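Uncharacterized protein (Bacteroides ovatus, PDB 5CAG) probably serves as the anchoring subunit of a Bacteroides fimbrium, a lipoprotein predicted to hold the pilus at the outer membrane. Local coordinates at residues G19-D25 and V133-K139; L33-V39 and D52-R58; S70-Y74 and L117-N121. All coordinates share one frame; numbering follows the deposited sequence.

The three contacts sit close together in one beta-rich region of the chain, their centres 11 to 13 Å apart. Interaction 1 spans the longest loop, pairing strand 20-25 with the start of strand 134-154. Interactions 2 and 3 both fall within that loop, one after the other: first the hairpin of strands 36-43 and 51-56, then the pairing of strands 67-75 and 118-127. Strands 36-43 and 67-75 are neighbours, as are 118-127 and 134-154. Trp-138 of interaction 1 meets Val-39 of interaction 2 and Val-71, Val-73 and Leu-120 of interaction 3, so a shared apolar interior ties the first and later strands of the domain together.

Interaction 1 of 3, residues G19-D25 and V133-K139; sequences GVDIKLD and VLRLDWK
Strands 20-25 and 134-139 run parallel, their axes 4.7 Å apart, and Val-20, Ile-22 and Leu-24 pair with Leu-134, Leu-136 and Trp-138. Six backbone hydrogen bonds follow the usual parallel pattern: Leu-136 gives its N-H to Asp-21 O and accepts from Lys-23 N (3.0 Å to Leu-136 O), while Leu-134 and Trp-138 bridge Gly-19 with Asp-21 and Lys-23 with Asp-25 in the same way. On the apolar face, the indole of Trp-138 is the main surface. Ile-22 lies over its six-membered ring, with CG1 4.1 Å from the centroid and 27° off the normal, a CH-pi contact; Ile-22 CG2 adds a touch at Trp-138 CE3, 3.6 Å away. The first torsion of Trp-138 (chi1 -65°) sets CG beside the backbone N, and the ring leans back toward the start of the strand, where Ile-22 lies across from it. Leu-24 CD2 packs on Trp-138 CB at 3.7 Å. Toward the start of the strands, Leu-136 CD2 packs against Val-20 CB at 3.8 Å.

The arrangement is consistent with a transthyretin-like beta-sandwich: strand 20-25 is flanked on its other edge by strand 59-62, and Val-20, Ile-22, Leu-24 and Trp-138 turn into the interior, where strands 67-75 and 118-127 cover the indole. The reverse face suits charged residues, several of them well exposed. The side chains of Asp-25 and Lys-139 run alongside each other in one direction; the ammonium is held chiefly by a hydrogen bond to Asp-27 O, with a salt bridge of 3.5 Å from Lys-139 NZ to Asp-25 OD2 added. In the neighbouring pair the methylene CD of Lys-23 brushes Asp-137 OD2 at 3.6 Å, while the lysine's NZ leads away from it.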
loop_
_atom_site.group_PDB
_atom_site.type_symbol
_atom_site.label_atom_id
_atom_site.label_comp_id
_atom_site.label_asym_id
_atom_site.label_seq_id
_atom_site.Cartn_x
_atom_site.Cartn_y
_atom_site.Cartn_z
ATOM N N GLY A 19 -3.195 -18.384 26.367
ATOM C CA GLY A 19 -2.335 -18.039 25.240
ATOM C C GLY A 19 -2.803 -18.560 23.892
ATOM O O GLY A 19 -3.550 -19.546 23.814
ATOM N N VAL A 20 -2.389 -17.876 22.815
ATOM C CA VAL A 20 -2.708 -18.285 21.449
ATOM C C VAL A 20 -1.406 -18.641 20.722
ATOM O O VAL A 20 -0.327 -18.240 21.160
ATOM C CB VAL A 20 -3.572 -17.280 20.641
ATOM C CG1 VAL A 20 -4.948 -17.097 21.262
ATOM C CG2 VAL A 20 -2.871 -15.945 20.456
ATOM N N ASP A 21 -1.512 -19.435 19.650
ATOM C CA ASP A 21 -0.378 -19.851 18.847
ATOM C C ASP A 21 -0.715 -19.602 17.386
ATOM O O ASP A 21 -1.524 -20.318 16.780
ATOM C CB ASP A 21 0.001 -21.319 19.123
ATOM C CG ASP A 21 1.320 -21.811 18.528
ATOM O OD1 ASP A 21 1.926 -21.075 17.699
ATOM O OD2 ASP A 21 1.719 -22.951 18.841
ATOM N N ILE A 22 -0.102 -18.551 16.831
ATOM C CA ILE A 22 -0.301 -18.150 15.449
ATOM C C ILE A 22 0.748 -18.818 14.569
ATOM O O ILE A 22 1.941 -18.758 14.865
ATOM C CB ILE A 22 -0.272 -16.600 15.341
ATOM C CG1 ILE A 22 -1.507 -15.987 16.029
ATOM C CG2 ILE A 22 -0.156 -16.116 13.889
ATOM C CD1 ILE A 22 -1.214 -14.727 16.819
ATOM N N LYS A 23 0.282 -19.495 13.513
ATOM C CA LYS A 23 1.125 -20.062 12.462
ATOM C C LYS A 23 0.812 -19.296 11.186
ATOM O O LYS A 23 -0.361 -19.113 10.857
ATOM C CB LYS A 23 0.941 -21.576 12.286
ATOM C CG LYS A 23 1.954 -22.193 11.306
ATOM C CD LYS A 23 1.440 -23.500 10.683
ATOM C CE LYS A 23 2.118 -23.863 9.376
ATOM N NZ LYS A 23 2.207 -25.342 9.183
ATOM N N LEU A 24 1.843 -18.797 10.507
ATOM C CA LEU A 24 1.662 -18.033 9.276
ATOM C C LEU A 24 2.178 -18.803 8.094
ATOM O O LEU A 24 3.285 -19.335 8.135
ATOM C CB LEU A 24 2.347 -16.655 9.334
ATOM C CG LEU A 24 1.864 -15.685 10.410
ATOM C CD1 LEU A 24 2.781 -14.517 10.517
ATOM C CD2 LEU A 24 0.491 -15.185 10.125
ATOM N N ASP A 25 1.355 -18.902 7.055
ATOM C CA ASP A 25 1.716 -19.540 5.805
ATOM C C ASP A 25 1.948 -18.442 4.806
ATOM O O ASP A 25 1.247 -17.402 4.832
ATOM C CB ASP A 25 0.644 -20.534 5.327
ATOM C CG ASP A 25 1.096 -21.440 4.186
ATOM O OD1 ASP A 25 2.332 -21.553 3.965
ATOM O OD2 ASP A 25 0.217 -22.058 3.530
ATOM N N VAL A 133 -3.814 -24.096 24.623
ATOM C CA VAL A 133 -3.379 -23.042 23.678
ATOM C C VAL A 133 -4.286 -23.034 22.422
ATOM O O VAL A 133 -4.425 -24.076 21.770
ATOM C CB VAL A 133 -1.886 -23.212 23.255
ATOM C CG1 VAL A 133 -1.272 -21.878 22.861
ATOM C CG2 VAL A 133 -1.047 -23.900 24.329
ATOM N N LEU A 134 -4.883 -21.874 22.069
ATOM C CA LEU A 134 -5.751 -21.790 20.881
ATOM C C LEU A 134 -4.870 -21.580 19.640
ATOM O O LEU A 134 -4.031 -20.680 19.630
ATOM C CB LEU A 134 -6.824 -20.692 21.035
ATOM C CG LEU A 134 -7.796 -20.911 22.209
ATOM C CD1 LEU A 134 -7.998 -19.632 23.017
ATOM C CD2 LEU A 134 -9.121 -21.561 21.765
ATOM N N ARG A 135 -5.004 -22.459 18.632
ATOM C CA ARG A 135 -4.158 -22.437 17.439
ATOM C C ARG A 135 -4.825 -21.750 16.243
ATOM O O ARG A 135 -5.757 -22.285 15.641
ATOM C CB ARG A 135 -3.711 -23.864 17.053
ATOM C CG ARG A 135 -2.543 -24.426 17.875
ATOM C CD ARG A 135 -2.967 -25.344 19.017
ATOM N NE ARG A 135 -1.869 -25.590 19.960
ATOM C CZ ARG A 135 -1.998 -26.219 21.127
ATOM N NH1 ARG A 135 -3.182 -26.675 21.518
ATOM N NH2 ARG A 135 -0.944 -26.392 21.913
ATOM N N LEU A 136 -4.324 -20.564 15.891
ATOM C CA LEU A 136 -4.775 -19.801 14.728
ATOM C C LEU A 136 -3.883 -20.132 13.508
ATOM O O LEU A 136 -2.654 -20.178 13.647
ATOM C CB LEU A 136 -4.694 -18.286 15.012
ATOM C CG LEU A 136 -5.714 -17.560 15.888
ATOM C CD1 LEU A 136 -7.121 -17.723 15.415
ATOM C CD2 LEU A 136 -5.466 -17.760 17.350
ATOM N N ASP A 137 -4.476 -20.353 12.329
ATOM C CA ASP A 137 -3.677 -20.608 11.136
ATOM C C ASP A 137 -3.976 -19.510 10.139
ATOM O O ASP A 137 -5.041 -19.493 9.538
ATOM C CB ASP A 137 -3.930 -22.003 10.579
ATOM C CG ASP A 137 -3.179 -23.067 11.334
ATOM O OD1 ASP A 137 -3.609 -23.411 12.454
ATOM O OD2 ASP A 137 -2.160 -23.555 10.808
ATOM N N TRP A 138 -3.084 -18.532 10.055
ATOM C CA TRP A 138 -3.290 -17.356 9.234
ATOM C C TRP A 138 -2.362 -17.323 8.058
ATOM O O TRP A 138 -1.344 -18.002 8.039
ATOM C CB TRP A 138 -3.108 -16.081 10.086
ATOM C CG TRP A 138 -4.124 -15.888 11.182
ATOM C CD1 TRP A 138 -5.380 -16.414 11.234
ATOM C CD2 TRP A 138 -4.015 -15.009 12.308
ATOM N NE1 TRP A 138 -6.042 -15.951 12.341
ATOM C CE2 TRP A 138 -5.234 -15.078 13.016
ATOM C CE3 TRP A 138 -3.003 -14.166 12.795
ATOM C CZ2 TRP A 138 -5.466 -14.355 14.195
ATOM C CZ3 TRP A 138 -3.222 -13.472 13.985
ATOM C CH2 TRP A 138 -4.449 -13.555 14.658
ATOM N N LYS A 139 -2.766 -16.550 7.055
ATOM C CA LYS A 139 -2.100 -16.246 5.785
ATOM C C LYS A 139 -2.299 -14.761 5.580
ATOM O O LYS A 139 -3.368 -14.249 5.936
ATOM C CB LYS A 139 -2.714 -17.070 4.644
ATOM C CG LYS A 139 -2.022 -16.881 3.314
ATOM C CD LYS A 139 -2.329 -17.958 2.285
ATOM C CE LYS A 139 -1.282 -19.048 2.215
ATOM N NZ LYS A 139 -1.703 -20.160 1.303
#

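Interaction 2 of 3, residues L33-V39 and D52-R58; sequences LPEGVRV and DKYLSVR. With SO4 (sulfate ion), chain C.
The guanidinium of Arg-38 has the hydroxyl of Tyr-54 over the centre of one face, 3.5 Å above the plane, and Asp-52 OD1 at its edge, in plane. The Tyr-54 ring in turn carries Arg-38 CG over one face, 3.6 Å from the centroid, a CH-pi contact; ring and guanidinium are only 18° from parallel. Arg-38 CG stands anti to the backbone N (chi1 -161°), which lays the aliphatic chain across the ring and carries the charge on to Asp-52. Both hydrogen bonds of this salt bridge are weak: Arg-38 NH2 to Asp-52 OD2 is short (2.7 Å) but bent, NE to OD1 straight but long. Guanidinium and carboxylate planes lie 66° apart. NH2 is shared with Glu-86 OE2 in a second salt bridge, and NH1 hydrogen-bonds to Tyr-74 OH.

Beneath lies an antiparallel beta hairpin. On the face carrying Val-37, Val-39, Lys-53 and Leu-55, Val-39 CG2 packs on Leu-55 CD1 at 4.0 Å, whereas Lys-53 reaches Glu-61 O and, weakly, a sulfate ion probably from the crystallisation liquor. At the loop end, branched Val-57 serves two apolar neighbours, CG2 meeting Pro-34 CD (3.6 Å) and CG1 Leu-33 CD1. With two carboxylates close to its buried guanidinium, Arg-38 would be expected to stay charged.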
loop_
_atom_site.group_PDB
_atom_site.type_symbol
_atom_site.label_atom_id
_atom_site.label_comp_id
_atom_site.label_asym_id
_atom_site.label_seq_id
_atom_site.Cartn_x
_atom_site.Cartn_y
_atom_site.Cartn_z
ATOM N N LEU A 33 10.212 -13.216 1.817
ATOM C CA LEU A 33 9.607 -13.141 3.140
ATOM C C LEU A 33 9.989 -11.905 3.929
ATOM O O LEU A 33 11.178 -11.597 4.006
ATOM C CB LEU A 33 10.017 -14.349 3.978
ATOM C CG LEU A 33 9.396 -15.662 3.655
ATOM C CD1 LEU A 33 9.470 -16.556 4.833
ATOM C CD2 LEU A 33 7.961 -15.501 3.280
ATOM N N PRO A 34 9.032 -11.265 4.648
ATOM C CA PRO A 34 9.398 -10.119 5.500
ATOM C C PRO A 34 10.270 -10.521 6.695
ATOM O O PRO A 34 10.446 -11.704 6.995
ATOM C CB PRO A 34 8.047 -9.586 5.985
ATOM C CG PRO A 34 7.031 -10.207 5.131
ATOM C CD PRO A 34 7.576 -11.512 4.689
ATOM N N GLU A 35 10.816 -9.510 7.379
ATOM C CA GLU A 35 11.671 -9.664 8.550
ATOM C C GLU A 35 10.864 -10.276 9.718
ATOM O O GLU A 35 11.378 -11.115 10.454
ATOM C CB GLU A 35 12.232 -8.283 8.912
ATOM C CG GLU A 35 13.629 -8.293 9.511
ATOM C CD GLU A 35 13.837 -7.266 10.613
ATOM O OE1 GLU A 35 13.827 -6.051 10.302
ATOM O OE2 GLU A 35 13.988 -7.674 11.790
ATOM N N GLY A 36 9.591 -9.888 9.815
ATOM C CA GLY A 36 8.627 -10.332 10.818
ATOM C C GLY A 36 7.325 -9.560 10.693
ATOM O O GLY A 36 7.170 -8.736 9.779
ATOM N N VAL A 37 6.373 -9.816 11.619
ATOM C CA VAL A 37 5.057 -9.156 11.607
ATOM C C VAL A 37 4.673 -8.598 12.968
ATOM O O VAL A 37 5.176 -9.058 13.985
ATOM C CB VAL A 37 3.913 -10.073 11.097
ATOM C CG1 VAL A 37 4.207 -10.630 9.707
ATOM C CG2 VAL A 37 3.594 -11.190 12.087
ATOM N N ARG A 38 3.740 -7.638 12.979
ATOM C CA ARG A 38 3.179 -7.050 14.192
ATOM C C ARG A 38 1.736 -7.485 14.279
ATOM O O ARG A 38 1.054 -7.521 13.245
ATOM C CB ARG A 38 3.302 -5.521 14.223
ATOM C CG ARG A 38 3.152 -4.956 15.641
ATOM C CD ARG A 38 2.427 -3.642 15.585
ATOM N NE ARG A 38 2.569 -2.826 16.793
ATOM C CZ ARG A 38 2.436 -1.500 16.798
ATOM N NH1 ARG A 38 2.197 -0.845 15.666
ATOM N NH2 ARG A 38 2.572 -0.817 17.926
ATOM N N VAL A 39 1.287 -7.896 15.480
ATOM C CA VAL A 39 -0.065 -8.394 15.715
ATOM C C VAL A 39 -0.729 -7.520 16.767
ATOM O O VAL A 39 -0.177 -7.342 17.863
ATOM C CB VAL A 39 -0.085 -9.889 16.128
ATOM C CG1 VAL A 39 -1.511 -10.395 16.260
ATOM C CG2 VAL A 39 0.714 -10.772 15.171
ATOM N N ASP A 52 -0.535 -6.212 21.976
ATOM C CA ASP A 52 0.373 -5.935 20.874
ATOM C C ASP A 52 1.604 -6.814 20.973
ATOM O O ASP A 52 2.150 -6.954 22.066
ATOM C CB ASP A 52 0.754 -4.450 21.016
ATOM C CG ASP A 52 1.712 -3.853 20.015
ATOM O OD1 ASP A 52 2.754 -4.488 19.732
ATOM O OD2 ASP A 52 1.499 -2.691 19.625
ATOM N N LYS A 53 2.058 -7.386 19.849
ATOM C CA LYS A 53 3.276 -8.201 19.829
ATOM C C LYS A 53 3.911 -8.284 18.436
ATOM O O LYS A 53 3.206 -8.350 17.435
ATOM C CB LYS A 53 3.039 -9.629 20.358
ATOM C CG LYS A 53 4.302 -10.224 20.995
ATOM C CD LYS A 53 4.251 -11.725 21.247
ATOM C CE LYS A 53 5.626 -12.238 21.610
ATOM N NZ LYS A 53 5.622 -13.680 21.969
ATOM N N TYR A 54 5.257 -8.266 18.391
ATOM C CA TYR A 54 6.052 -8.455 17.182
ATOM C C TYR A 54 6.430 -9.925 17.190
ATOM O O TYR A 54 6.797 -10.461 18.249
ATOM C CB TYR A 54 7.272 -7.519 17.139
ATOM C CG TYR A 54 6.925 -6.055 16.959
ATOM C CD1 TYR A 54 6.613 -5.253 18.049
ATOM C CD2 TYR A 54 6.926 -5.470 15.701
ATOM C CE1 TYR A 54 6.286 -3.909 17.887
ATOM C CE2 TYR A 54 6.615 -4.121 15.528
ATOM C CZ TYR A 54 6.287 -3.345 16.626
ATOM O OH TYR A 54 5.976 -2.016 16.467
ATOM N N LEU A 55 6.237 -10.597 16.041
ATOM C CA LEU A 55 6.428 -12.036 15.869
ATOM C C LEU A 55 7.331 -12.401 14.721
ATOM O O LEU A 55 7.515 -11.600 13.798
ATOM C CB LEU A 55 5.065 -12.682 15.595
ATOM C CG LEU A 55 4.210 -13.068 16.770
ATOM C CD1 LEU A 55 3.030 -13.861 16.288
ATOM C CD2 LEU A 55 4.996 -13.897 17.787
ATOM N N SER A 56 7.820 -13.664 14.733
ATOM C CA SER A 56 8.630 -14.257 13.663
ATOM C C SER A 56 7.803 -14.291 12.384
ATOM O O SER A 56 6.568 -14.360 12.467
ATOM C CB SER A 56 9.067 -15.671 14.054
ATOM O OG SER A 56 9.627 -16.416 12.980
ATOM N N VAL A 57 8.448 -14.287 11.211
ATOM C CA VAL A 57 7.682 -14.333 9.970
ATOM C C VAL A 57 6.737 -15.574 9.944
ATOM O O VAL A 57 5.676 -15.506 9.327
ATOM C CB VAL A 57 8.604 -14.264 8.745
ATOM C CG1 VAL A 57 9.223 -15.619 8.431
ATOM C CG2 VAL A 57 7.874 -13.704 7.545
ATOM N N ARG A 58 7.081 -16.652 10.678
ATOM C CA ARG A 58 6.305 -17.903 10.748
ATOM C C ARG A 58 5.223 -17.867 11.846
ATOM O O ARG A 58 4.431 -18.799 11.972
ATOM C CB ARG A 58 7.243 -19.109 10.994
ATOM C CG ARG A 58 8.525 -19.168 10.141
ATOM C CD ARG A 58 8.313 -19.646 8.705
ATOM N NE ARG A 58 9.593 -19.853 8.015
ATOM C CZ ARG A 58 9.733 -19.998 6.699
ATOM N NH1 ARG A 58 8.672 -19.954 5.900
ATOM N NH2 ARG A 58 10.937 -20.176 6.170
HETATM S S SO4 C . 3.751 -12.598 25.646
HETATM O O1 SO4 C . 3.903 -12.242 27.060
HETATM O O2 SO4 C . 4.997 -12.278 24.939
HETATM O O3 SO4 C . 3.502 -14.037 25.520
HETATM O O4 SO4 C . 2.617 -11.838 25.081
#

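Interaction 3 of 3, residues S70-Y74 and L117-N121; sequences SVVVY and LYVLN. With SO4 (sulfate ion), chain D.
Within what is probably a transthyretin-like beta-sandwich, strands 67-75 and 118-127 are antiparallel neighbours, joined here through the pairs Val-72 with Asn-121 and Val-73 with Leu-120. The two run 170° apart in direction, and strand 36-43 takes the other edge of strand 67-75, which is therefore an inner strand. Val-73 and Leu-120 form the hydrogen-bonded pair: Val-73 N reaches Leu-120 O at 2.9 Å, and Leu-120 N returns to Val-73 O at 3.0 Å. CA-H...O contacts at Asn-121, Val-72, Val-119 and Tyr-74 accompany them.

Side chains across the ladder touch lightly. On one face Val-73 CG2 and Leu-120 CD2 meet at 4.2 Å, beta-branched valine suiting the extended backbone and leucine extending further into the apolar interior. On the opposite face Tyr-74 CB approaches Val-119 CG2 at 4.1 Å and Leu-117 CD1 at 4.3 Å. Tyr-74 CG lies between backbone N and carbonyl carbon (chi1 67°), which turns the ring away from strand 118-121 while CB stays behind to make these touches; its OH is taken up by Arg-38 NH1. Asn-121 shares this first torsion (chi1 69°); its amide also turns away from Val-72, and as a buried polar group it is satisfied at both ends, OD1 by Lys-209 and ND2 by Tyr-89. Beyond the paired residues, the Tyr-118 ring stands edge-to-face with Trp-26, and Tyr-118 OH makes a weak hydrogen bond of 3.2 Å to O3 of a second sulfate ion of like origin, which Thr-30 OG1 and Lys-146 NZ also bind.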
loop_
_atom_site.group_PDB
_atom_site.type_symbol
_atom_site.label_atom_id
_atom_site.label_comp_id
_atom_site.label_asym_id
_atom_site.label_seq_id
_atom_site.Cartn_x
_atom_site.Cartn_y
_atom_site.Cartn_z
ATOM N N SER A 70 -10.817 -7.183 17.719
ATOM C CA SER A 70 -10.613 -6.871 16.319
ATOM C C SER A 70 -9.120 -7.120 16.128
ATOM O O SER A 70 -8.359 -6.790 17.038
ATOM C CB SER A 70 -11.043 -5.443 16.017
ATOM O OG SER A 70 -12.451 -5.297 16.079
ATOM N N VAL A 71 -8.683 -7.791 15.059
ATOM C CA VAL A 71 -7.250 -8.103 14.957
ATOM C C VAL A 71 -6.626 -7.510 13.687
ATOM O O VAL A 71 -7.303 -7.420 12.653
ATOM C CB VAL A 71 -7.004 -9.644 15.024
ATOM C CG1 VAL A 71 -5.516 -9.980 15.057
ATOM C CG2 VAL A 71 -7.706 -10.268 16.218
ATOM N N VAL A 72 -5.331 -7.139 13.766
ATOM C CA VAL A 72 -4.548 -6.680 12.614
ATOM C C VAL A 72 -3.183 -7.377 12.633
ATOM O O VAL A 72 -2.586 -7.552 13.698
ATOM C CB VAL A 72 -4.371 -5.144 12.420
ATOM C CG1 VAL A 72 -5.684 -4.443 12.142
ATOM C CG2 VAL A 72 -3.637 -4.502 13.581
ATOM N N VAL A 73 -2.710 -7.800 11.459
ATOM C CA VAL A 73 -1.394 -8.411 11.305
ATOM C C VAL A 73 -0.775 -7.813 10.074
ATOM O O VAL A 73 -1.345 -7.946 8.979
ATOM C CB VAL A 73 -1.373 -9.953 11.223
ATOM C CG1 VAL A 73 0.062 -10.462 11.302
ATOM C CG2 VAL A 73 -2.227 -10.587 12.305
ATOM N N TYR A 74 0.371 -7.155 10.227
ATOM C CA TYR A 74 1.033 -6.581 9.071
ATOM C C TYR A 74 2.552 -6.732 9.236
ATOM O O TYR A 74 3.020 -6.956 10.351
ATOM C CB TYR A 74 0.596 -5.123 8.871
ATOM C CG TYR A 74 1.051 -4.182 9.968
ATOM C CD1 TYR A 74 2.291 -3.557 9.907
ATOM C CD2 TYR A 74 0.229 -3.895 11.055
ATOM C CE1 TYR A 74 2.714 -2.691 10.912
ATOM C CE2 TYR A 74 0.652 -3.040 12.082
ATOM C CZ TYR A 74 1.901 -2.443 12.006
ATOM O OH TYR A 74 2.343 -1.585 12.988
ATOM N N LEU A 117 3.376 -4.582 1.316
ATOM C CA LEU A 117 2.629 -4.659 2.580
ATOM C C LEU A 117 1.692 -5.857 2.522
ATOM O O LEU A 117 1.043 -6.095 1.485
ATOM C CB LEU A 117 1.860 -3.368 2.898
ATOM C CG LEU A 117 1.169 -3.281 4.241
ATOM C CD1 LEU A 117 2.161 -3.122 5.408
ATOM C CD2 LEU A 117 0.224 -2.167 4.232
ATOM N N TYR A 118 1.710 -6.652 3.614
ATOM C CA TYR A 118 0.909 -7.858 3.784
ATOM C C TYR A 118 0.019 -7.656 4.976
ATOM O O TYR A 118 0.501 -7.293 6.045
ATOM C CB TYR A 118 1.786 -9.100 3.926
ATOM C CG TYR A 118 2.801 -9.222 2.819
ATOM C CD1 TYR A 118 2.441 -9.699 1.561
ATOM C CD2 TYR A 118 4.120 -8.827 3.015
ATOM C CE1 TYR A 118 3.379 -9.796 0.531
ATOM C CE2 TYR A 118 5.058 -8.897 1.987
ATOM C CZ TYR A 118 4.689 -9.383 0.749
ATOM O OH TYR A 118 5.656 -9.454 -0.229
ATOM N N VAL A 119 -1.287 -7.751 4.774
ATOM C CA VAL A 119 -2.226 -7.463 5.843
ATOM C C VAL A 119 -3.230 -8.595 6.016
ATOM O O VAL A 119 -3.629 -9.254 5.050
ATOM C CB VAL A 119 -2.945 -6.097 5.578
ATOM C CG1 VAL A 119 -4.161 -5.875 6.486
ATOM C CG2 VAL A 119 -1.982 -4.933 5.719
ATOM N N LEU A 120 -3.629 -8.788 7.280
ATOM C CA LEU A 120 -4.743 -9.593 7.738
ATOM C C LEU A 120 -5.530 -8.741 8.722
ATOM O O LEU A 120 -4.937 -8.190 9.660
ATOM C CB LEU A 120 -4.346 -10.934 8.359
ATOM C CG LEU A 120 -5.493 -11.641 9.098
ATOM C CD1 LEU A 120 -6.539 -12.152 8.136
ATOM C CD2 LEU A 120 -4.992 -12.732 9.973
ATOM N N ASN A 121 -6.839 -8.582 8.489
ATOM C CA ASN A 121 -7.668 -7.838 9.433
ATOM C C ASN A 121 -8.991 -8.570 9.635
ATOM O O ASN A 121 -9.701 -8.875 8.661
ATOM C CB ASN A 121 -7.868 -6.377 9.045
ATOM C CG ASN A 121 -8.704 -6.145 7.831
ATOM O OD1 ASN A 121 -8.259 -6.323 6.685
ATOM N ND2 ASN A 121 -9.922 -5.698 8.070
HETATM S S SO4 D . 6.698 -10.466 -4.209
HETATM O O1 SO4 D . 7.746 -9.470 -3.947
HETATM O O2 SO4 D . 7.203 -11.810 -3.950
HETATM O O3 SO4 D . 5.540 -10.190 -3.349
HETATM O O4 SO4 D . 6.293 -10.397 -5.610
#